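PDB 4LSW: D-2-hydroxyacid dehydrogensase protein from Ketogulonicigenium vulgare, which probably catalyses the NAD(P)-dependent interconversion of D-2-hydroxyacids and 2-oxoacids. Local coordinates for residues Thr94-Val99 with Gly294-Asp299; Leu68-Val73 with Asp299-His304. All coordinates share one frame; numbering follows the deposited sequence.

Contact 1. Residues Thr94-Val99 with Gly294-Asp299; sequences TNTPDV and GQLLRD
Leu296 of helix 287-306 reaches across to Thr96 and Pro97 in the loop between strand 92-94 and helix 101-116. In the two-domain fold of D-2-hydroxyacid dehydrogenases, this loop belongs to the connection running from the smaller domain toward the Rossmann-type coenzyme domain, and helix 287-306, which brings the chain back from the coenzyme domain, packs against it. Apolar packing carries the contact, which buries 203 Å² in total. With CG trans to the backbone N (chi1 -172°), the Leu296 side chain stretches out from the helix and sends CD2 into the loop backbone, where it lies 3.6 Å from CA of Thr96. The same methyl meets CD of Pro97 at 3.9 Å, the proline ring and the leucine chain crossing at about a right angle, and it lies 3.8 Å from O of Pro97. CG1 of Val99 adds a looser touch to CD2 of Leu296 at 4.4 Å. Thr96 answers in the opposite direction: its side chain slides past that of Leu296, CG2 coming within 4.0 Å of both CB and CG of Leu296. Around this patch, Leu296 also packs on Leu311, Leu297 on Tyr12, and Val99 on Ala292 and Met293 one turn earlier in the same helix. The polar groups of the loop are engaged apart from the helix segment. Thr96 OG1 is hydrogen-bonded to Gly75 N, which leaves the methyl branch for the helix, and Asn95, whose side chain starts away from the helix, gives ND2 to Val76 O. Beyond Leu296, Thr96 CG2 packs on the helix backbone at Leu297 N, 3.7 Å away.

Contact 2. Residues Leu68-Val73 with Asp299-His304; sequences LELISV and DNLTAH
His304 holds CG trans to its backbone N (chi1 174°), carrying the imidazole from helix 287-306 to the start of strand 70-74, while Glu69 puts CG beside its own N and runs extended to bring its carboxylate to the ring edge. There His304 NE2 donates to Glu69 OE1 over 2.7 Å with an N-H...O angle of 159°. The bond uses the anti lone pair of OE1, and OE1 lies close to the imidazole plane although the carboxylate and ring planes are turned 55° apart. Leu70 takes a face of the same ring: its CB sits over the centre, 4.1 Å from the His304 ring centroid, as a CH-pi contact. Farther along the leucine, CD2 bears on His304 CB at 3.6 Å, the two side chains sliding past each other in opposite senses. That methyl also meets CD2 of Leu301 at 3.9 Å. Leu301 in turn reaches Ser72, with its CD2 3.7 Å from Ser72 OG; this hydroxyl is hydrogen-bonded to Thr94 OG1 on the next strand. Asn300 sends its amide to the segment before strand 313-315, where ND2 is hydrogen-bonded to Thr312 OG1. The arrangement is alpha/beta packing: helix 299-304 lies against strand 70-73 with axes 9.2 Å apart and nearly antiparallel, and the strand is internal to the sheet of the smaller domain. Glu69 OE2 forms a salt bridge with Arg47, so one carboxylate joins the histidine and a cation through different oxygens. The charge of Glu69 would tend to favour a protonated imidazole, whereas the nearby arginine would be expected to temper that effect.

Overall arrangement
After strands 5-8, 25-28 and 48-52, the chain adds strand 70-74, including most of segment 68-73, to the sheet of the smaller domain, then the neighbouring strand 92-94 and the loop of 94-99. It next builds the seven-stranded parallel sheet of the coenzyme domain and returns as helix 287-306. Contact 1 closes a loop of 194 intervening residues, and contact 2 encloses it with one of 225. Both use consecutive parts of this helix, sharing Asp299, and their centres lie about 10 Å apart. The contacts touch where Leu297 CD1 packs on Ser72 O. Together they tie the helix to the smaller domain's sheet and the interdomain connection.

Contact 1. Residues Thr94-Val99 with Gly294-Asp299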
ATOM      1  N   THR A  94      13.572  -2.284  11.394  1.00  9.15           N
ATOM      2  CA  THR A  94      13.706  -1.532  10.139  1.00 10.09           C
ATOM      3  C   THR A  94      12.567  -1.901   9.191  1.00 10.39           C
ATOM      4  O   THR A  94      11.977  -2.975   9.312  1.00 10.36           O
ATOM      5  CB  THR A  94      15.056  -1.806   9.413  1.00 11.55           C
ATOM      6  OG1 THR A  94      15.122  -3.180   9.013  1.00 11.13           O
ATOM      7  CG2 THR A  94      16.246  -1.464  10.301  1.00 12.24           C
ATOM      8  N   ASN A  95      12.260  -1.012   8.248  1.00 12.09           N
ATOM      9  CA  ASN A  95      11.301  -1.333   7.192  1.00 10.79           C
ATOM     10  C   ASN A  95      11.896  -1.006   5.822  1.00 11.53           C
ATOM     11  O   ASN A  95      13.113  -0.804   5.704  1.00 11.51           O
ATOM     12  CB  ASN A  95       9.962  -0.608   7.408  1.00 12.44           C
ATOM     13  CG  ASN A  95      10.080   0.902   7.287  1.00 11.58           C
ATOM     14  OD1 ASN A  95      11.161   1.471   7.412  1.00 13.05           O
ATOM     15  ND2 ASN A  95       8.948   1.560   7.050  1.00 15.64           N
ATOM     16  N   THR A  96      11.055  -0.962   4.786  1.00 11.59           N
ATOM     17  CA  THR A  96      11.535  -0.593   3.445  1.00 12.20           C
ATOM     18  C   THR A  96      10.696   0.520   2.808  1.00 13.97           C
ATOM     19  O   THR A  96       9.871   0.252   1.930  1.00 14.42           O
ATOM     20  CB  THR A  96      11.600  -1.802   2.502  1.00 11.65           C
ATOM     21  OG1 THR A  96      10.284  -2.304   2.251  1.00 13.20           O
ATOM     22  CG2 THR A  96      12.454  -2.910   3.110  1.00 13.20           C
ATOM     23  N   PRO A  97      10.917   1.766   3.246  1.00 13.52           N
ATOM     24  CA  PRO A  97      10.141   2.921   2.782  1.00 17.07           C
ATOM     25  C   PRO A  97      10.690   3.531   1.500  1.00 18.90           C
ATOM     26  O   PRO A  97      11.812   3.211   1.096  1.00 17.19           O
ATOM     27  CB  PRO A  97      10.333   3.921   3.916  1.00 13.85           C
ATOM     28  CG  PRO A  97      11.717   3.651   4.403  1.00 15.25           C
ATOM     29  CD  PRO A  97      11.933   2.158   4.240  1.00 14.40           C
ATOM     30  N   ASP A  98       9.879   4.390   0.882  1.00 13.73           N
ATOM     31  CA  ASP A  98      10.284   5.272  -0.224  1.00 16.68           C
ATOM     32  C   ASP A  98      10.434   4.593  -1.584  1.00 16.23           C
ATOM     33  O   ASP A  98      10.073   5.168  -2.619  1.00 18.28           O
ATOM     34  CB  ASP A  98      11.549   6.063   0.127  1.00 16.68           C
ATOM     35  CG  ASP A  98      11.331   7.020   1.280  1.00 20.76           C
ATOM     36  OD1 ASP A  98      10.233   7.613   1.356  1.00 20.33           O
ATOM     37  OD2 ASP A  98      12.255   7.183   2.108  1.00 25.80           O
ATOM     38  N   VAL A  99      10.956   3.377  -1.591  1.00 14.45           N
ATOM     39  CA  VAL A  99      11.240   2.722  -2.859  1.00 13.77           C
ATOM     40  C   VAL A  99      10.003   2.344  -3.680  1.00 12.23           C
ATOM     41  O   VAL A  99      10.132   2.044  -4.866  1.00 12.76           O
ATOM     42  CB  VAL A  99      12.134   1.486  -2.660  1.00 20.00           C
ATOM     43  CG1 VAL A  99      13.516   1.918  -2.221  1.00 22.21           C
ATOM     44  CG2 VAL A  99      11.516   0.566  -1.643  1.00 19.32           C
ATOM     45  N   GLY A 294      13.471  -5.544  -1.608  1.00 10.66           N
ATOM     46  CA  GLY A 294      14.266  -6.679  -1.174  1.00 10.22           C
ATOM     47  C   GLY A 294      15.701  -6.286  -0.882  1.00 12.76           C
ATOM     48  O   GLY A 294      16.284  -6.724   0.108  1.00 12.12           O
ATOM     49  N   GLN A 295      16.273  -5.456  -1.752  1.00 10.40           N
ATOM     50  CA  GLN A 295      17.634  -4.963  -1.569  1.00 12.31           C
ATOM     51  C   GLN A 295      17.774  -4.171  -0.274  1.00 10.28           C
ATOM     52  O   GLN A 295      18.783  -4.277   0.429  1.00 12.69           O
ATOM     53  CB  GLN A 295      18.048  -4.090  -2.761  1.00 11.79           C
ATOM     54  CG  GLN A 295      19.523  -3.683  -2.753  1.00 12.66           C
ATOM     55  CD  GLN A 295      20.453  -4.859  -2.990  1.00 17.12           C
ATOM     56  OE1 GLN A 295      20.388  -5.522  -4.029  1.00 19.00           O
ATOM     57  NE2 GLN A 295      21.321  -5.130  -2.020  1.00 16.25           N
ATOM     58  N   LEU A 296      16.754  -3.377   0.041  1.00 10.26           N
ATOM     59  CA  LEU A 296      16.759  -2.544   1.237  1.00 10.00           C
ATOM     60  C   LEU A 296      16.667  -3.392   2.504  1.00 10.73           C
ATOM     61  O   LEU A 296      17.364  -3.133   3.488  1.00 12.63           O
ATOM     62  CB  LEU A 296      15.606  -1.540   1.161  1.00 11.32           C
ATOM     63  CG  LEU A 296      15.546  -0.451   2.230  1.00 12.57           C
ATOM     64  CD1 LEU A 296      16.916   0.179   2.450  1.00 14.68           C
ATOM     65  CD2 LEU A 296      14.513   0.604   1.825  1.00 15.02           C
ATOM     66  N   LEU A 297      15.796  -4.394   2.476  1.00 10.92           N
ATOM     67  CA  LEU A 297      15.721  -5.355   3.567  1.00 10.43           C
ATOM     68  C   LEU A 297      17.100  -5.969   3.791  1.00 11.24           C
ATOM     69  O   LEU A 297      17.613  -5.989   4.909  1.00 10.62           O
ATOM     70  CB  LEU A 297      14.718  -6.453   3.234  1.00  9.90           C
ATOM     71  CG  LEU A 297      14.718  -7.635   4.206  1.00 10.96           C
ATOM     72  CD1 LEU A 297      13.773  -7.403   5.381  1.00 12.77           C
ATOM     73  CD2 LEU A 297      14.353  -8.911   3.473  1.00 14.01           C
ATOM     74  N   ARG A 298      17.712  -6.449   2.718  1.00 11.85           N
ATOM     75  CA  ARG A 298      19.009  -7.086   2.861  1.00 11.49           C
ATOM     76  C   ARG A 298      20.086  -6.092   3.302  1.00 12.98           C
ATOM     77  O   ARG A 298      20.934  -6.427   4.131  1.00 12.93           O
ATOM     78  CB  ARG A 298      19.391  -7.807   1.572  1.00 11.37           C
ATOM     79  CG  ARG A 298      18.471  -8.974   1.267  1.00 11.33           C
ATOM     80  CD  ARG A 298      18.914  -9.739   0.032  1.00 14.89           C
ATOM     81  NE  ARG A 298      18.519  -9.105  -1.228  1.00 14.92           N
ATOM     82  CZ  ARG A 298      19.362  -8.525  -2.076  1.00 19.32           C
ATOM     83  NH1 ARG A 298      20.659  -8.474  -1.802  1.00 18.95           N
ATOM     84  NH2 ARG A 298      18.909  -8.002  -3.209  1.00 15.53           N
ATOM     85  N   ASP A 299      20.051  -4.868   2.777  1.00 12.12           N
ATOM     86  CA  ASP A 299      21.069  -3.886   3.151  1.00 14.20           C
ATOM     87  C   ASP A 299      21.009  -3.508   4.634  1.00 13.68           C
ATOM     88  O   ASP A 299      22.035  -3.243   5.251  1.00 16.04           O
ATOM     89  CB  ASP A 299      21.001  -2.633   2.269  1.00 14.80           C
ATOM     90  CG  ASP A 299      21.458  -2.889   0.844  1.00 16.77           C
ATOM     91  OD1 ASP A 299      22.093  -3.935   0.590  1.00 17.51           O
ATOM     92  OD2 ASP A 299      21.187  -2.031  -0.023  1.00 18.82           O
TER

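Contact 2. Residues Leu68-Val73 with Asp299-His304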
ATOM      1  N   LEU A  68      17.765 -11.928  20.379  1.00 12.15           N
ATOM      2  CA  LEU A  68      17.335 -11.099  19.246  1.00 12.11           C
ATOM      3  C   LEU A  68      17.845  -9.653  19.323  1.00 11.17           C
ATOM      4  O   LEU A  68      17.773  -9.009  20.376  1.00 13.16           O
ATOM      5  CB  LEU A  68      15.808 -11.097  19.172  1.00 10.40           C
ATOM      6  CG  LEU A  68      15.170 -10.437  17.947  1.00  9.75           C
ATOM      7  CD1 LEU A  68      15.574 -11.141  16.658  1.00 10.60           C
ATOM      8  CD2 LEU A  68      13.655 -10.431  18.102  1.00 11.27           C
ATOM      9  N   GLU A  69      18.333  -9.145  18.192  1.00 12.95           N
ATOM     10  CA  GLU A  69      18.886  -7.793  18.119  1.00 12.44           C
ATOM     11  C   GLU A  69      18.065  -6.880  17.213  1.00 12.78           C
ATOM     12  O   GLU A  69      17.964  -5.663  17.442  1.00 12.53           O
ATOM     13  CB  GLU A  69      20.328  -7.837  17.602  1.00 12.66           C
ATOM     14  CG  GLU A  69      21.283  -8.615  18.505  1.00 17.26           C
ATOM     15  CD  GLU A  69      22.636  -8.891  17.863  1.00 19.62           C
ATOM     16  OE1 GLU A  69      22.915  -8.385  16.753  1.00 18.25           O
ATOM     17  OE2 GLU A  69      23.429  -9.636  18.477  1.00 20.26           O
ATOM     18  N   LEU A  70      17.472  -7.476  16.186  1.00 11.23           N
ATOM     19  CA  LEU A  70      16.916  -6.702  15.088  1.00  9.45           C
ATOM     20  C   LEU A  70      15.795  -7.450  14.408  1.00  8.73           C
ATOM     21  O   LEU A  70      15.884  -8.656  14.187  1.00 10.10           O
ATOM     22  CB  LEU A  70      18.017  -6.411  14.058  1.00 10.84           C
ATOM     23  CG  LEU A  70      17.566  -5.857  12.700  1.00 11.12           C
ATOM     24  CD1 LEU A  70      16.956  -4.474  12.829  1.00 12.82           C
ATOM     25  CD2 LEU A  70      18.723  -5.823  11.727  1.00 11.61           C
ATOM     26  N   ILE A  71      14.727  -6.730  14.086  1.00  8.14           N
ATOM     27  CA  ILE A  71      13.682  -7.273  13.232  1.00  8.17           C
ATOM     28  C   ILE A  71      13.622  -6.390  12.000  1.00  9.53           C
ATOM     29  O   ILE A  71      13.373  -5.189  12.106  1.00  9.28           O
ATOM     30  CB  ILE A  71      12.308  -7.282  13.929  1.00  9.17           C
ATOM     31  CG1 ILE A  71      12.365  -8.138  15.197  1.00  9.60           C
ATOM     32  CG2 ILE A  71      11.243  -7.821  12.981  1.00  9.60           C
ATOM     33  CD1 ILE A  71      11.148  -7.994  16.109  1.00 12.07           C
ATOM     34  N   SER A  72      13.884  -6.986  10.842  1.00  9.50           N
ATOM     35  CA  SER A  72      13.859  -6.272   9.578  1.00  8.40           C
ATOM     36  C   SER A  72      12.628  -6.689   8.788  1.00  8.85           C
ATOM     37  O   SER A  72      12.399  -7.880   8.542  1.00  8.74           O
ATOM     38  CB  SER A  72      15.153  -6.506   8.789  1.00  9.47           C
ATOM     39  OG  SER A  72      16.214  -5.767   9.362  1.00 10.17           O
ATOM     40  N   VAL A  73      11.827  -5.691   8.424  1.00 10.31           N
ATOM     41  CA  VAL A  73      10.561  -5.919   7.743  1.00  9.66           C
ATOM     42  C   VAL A  73      10.670  -5.618   6.250  1.00  9.65           C
ATOM     43  O   VAL A  73      11.203  -4.573   5.851  1.00 10.92           O
ATOM     44  CB  VAL A  73       9.451  -5.030   8.348  1.00  9.32           C
ATOM     45  CG1 VAL A  73       8.133  -5.289   7.657  1.00 12.17           C
ATOM     46  CG2 VAL A  73       9.325  -5.276   9.860  1.00 10.75           C
ATOM     47  N   ASP A 299      20.051  -4.868   2.777  1.00 12.12           N
ATOM     48  CA  ASP A 299      21.069  -3.886   3.151  1.00 14.20           C
ATOM     49  C   ASP A 299      21.009  -3.508   4.634  1.00 13.68           C
ATOM     50  O   ASP A 299      22.035  -3.243   5.251  1.00 16.04           O
ATOM     51  CB  ASP A 299      21.001  -2.633   2.269  1.00 14.80           C
ATOM     52  CG  ASP A 299      21.458  -2.889   0.844  1.00 16.77           C
ATOM     53  OD1 ASP A 299      22.093  -3.935   0.590  1.00 17.51           O
ATOM     54  OD2 ASP A 299      21.187  -2.031  -0.023  1.00 18.82           O
ATOM     55  N   ASN A 300      19.806  -3.497   5.205  1.00 11.53           N
ATOM     56  CA  ASN A 300      19.663  -3.260   6.635  1.00 11.92           C
ATOM     57  C   ASN A 300      20.288  -4.379   7.450  1.00 10.47           C
ATOM     58  O   ASN A 300      20.989  -4.118   8.426  1.00 12.43           O
ATOM     59  CB  ASN A 300      18.193  -3.070   7.028  1.00 12.18           C
ATOM     60  CG  ASN A 300      17.690  -1.669   6.740  1.00 16.27           C
ATOM     61  OD1 ASN A 300      18.086  -0.709   7.399  1.00 11.65           O
ATOM     62  ND2 ASN A 300      16.809  -1.548   5.757  1.00 13.75           N
ATOM     63  N   LEU A 301      20.032  -5.621   7.044  1.00 11.50           N
ATOM     64  CA  LEU A 301      20.614  -6.763   7.738  1.00 10.78           C
ATOM     65  C   LEU A 301      22.142  -6.742   7.627  1.00 14.90           C
ATOM     66  O   LEU A 301      22.851  -6.946   8.619  1.00 14.47           O
ATOM     67  CB  LEU A 301      20.033  -8.077   7.203  1.00  9.74           C
ATOM     68  CG  LEU A 301      18.569  -8.341   7.570  1.00  9.43           C
ATOM     69  CD1 LEU A 301      17.991  -9.441   6.694  1.00 11.84           C
ATOM     70  CD2 LEU A 301      18.449  -8.703   9.053  1.00 12.79           C
ATOM     71  N   THR A 302      22.636  -6.466   6.426  1.00 12.92           N
ATOM     72  CA  THR A 302      24.071  -6.425   6.174  1.00 15.52           C
ATOM     73  C   THR A 302      24.725  -5.352   7.034  1.00 15.23           C
ATOM     74  O   THR A 302      25.744  -5.596   7.691  1.00 16.54           O
ATOM     75  CB  THR A 302      24.361  -6.152   4.689  1.00 17.22           C
ATOM     76  OG1 THR A 302      23.799  -7.207   3.899  1.00 17.20           O
ATOM     77  CG2 THR A 302      25.866  -6.077   4.434  1.00 20.49           C
ATOM     78  N   ALA A 303      24.121  -4.170   7.039  1.00 14.73           N
ATOM     79  CA  ALA A 303      24.631  -3.060   7.824  1.00 15.74           C
ATOM     80  C   ALA A 303      24.657  -3.400   9.311  1.00 16.28           C
ATOM     81  O   ALA A 303      25.641  -3.142   9.999  1.00 16.29           O
ATOM     82  CB  ALA A 303      23.798  -1.814   7.572  1.00 15.40           C
ATOM     83  N   HIS A 304      23.582  -3.999   9.806  1.00 13.03           N
ATOM     84  CA  HIS A 304      23.509  -4.340  11.222  1.00 13.31           C
ATOM     85  C   HIS A 304      24.655  -5.245  11.670  1.00 14.42           C
ATOM     86  O   HIS A 304      25.330  -4.958  12.659  1.00 17.12           O
ATOM     87  CB  HIS A 304      22.178  -5.018  11.554  1.00 13.89           C
ATOM     88  CG  HIS A 304      22.099  -5.510  12.963  1.00 14.25           C
ATOM     89  ND1 HIS A 304      21.833  -4.677  14.032  1.00 14.86           N
ATOM     90  CD2 HIS A 304      22.285  -6.744  13.488  1.00 13.67           C
ATOM     91  CE1 HIS A 304      21.846  -5.379  15.147  1.00 14.90           C
ATOM     92  NE2 HIS A 304      22.128  -6.637  14.847  1.00 14.28           N
TER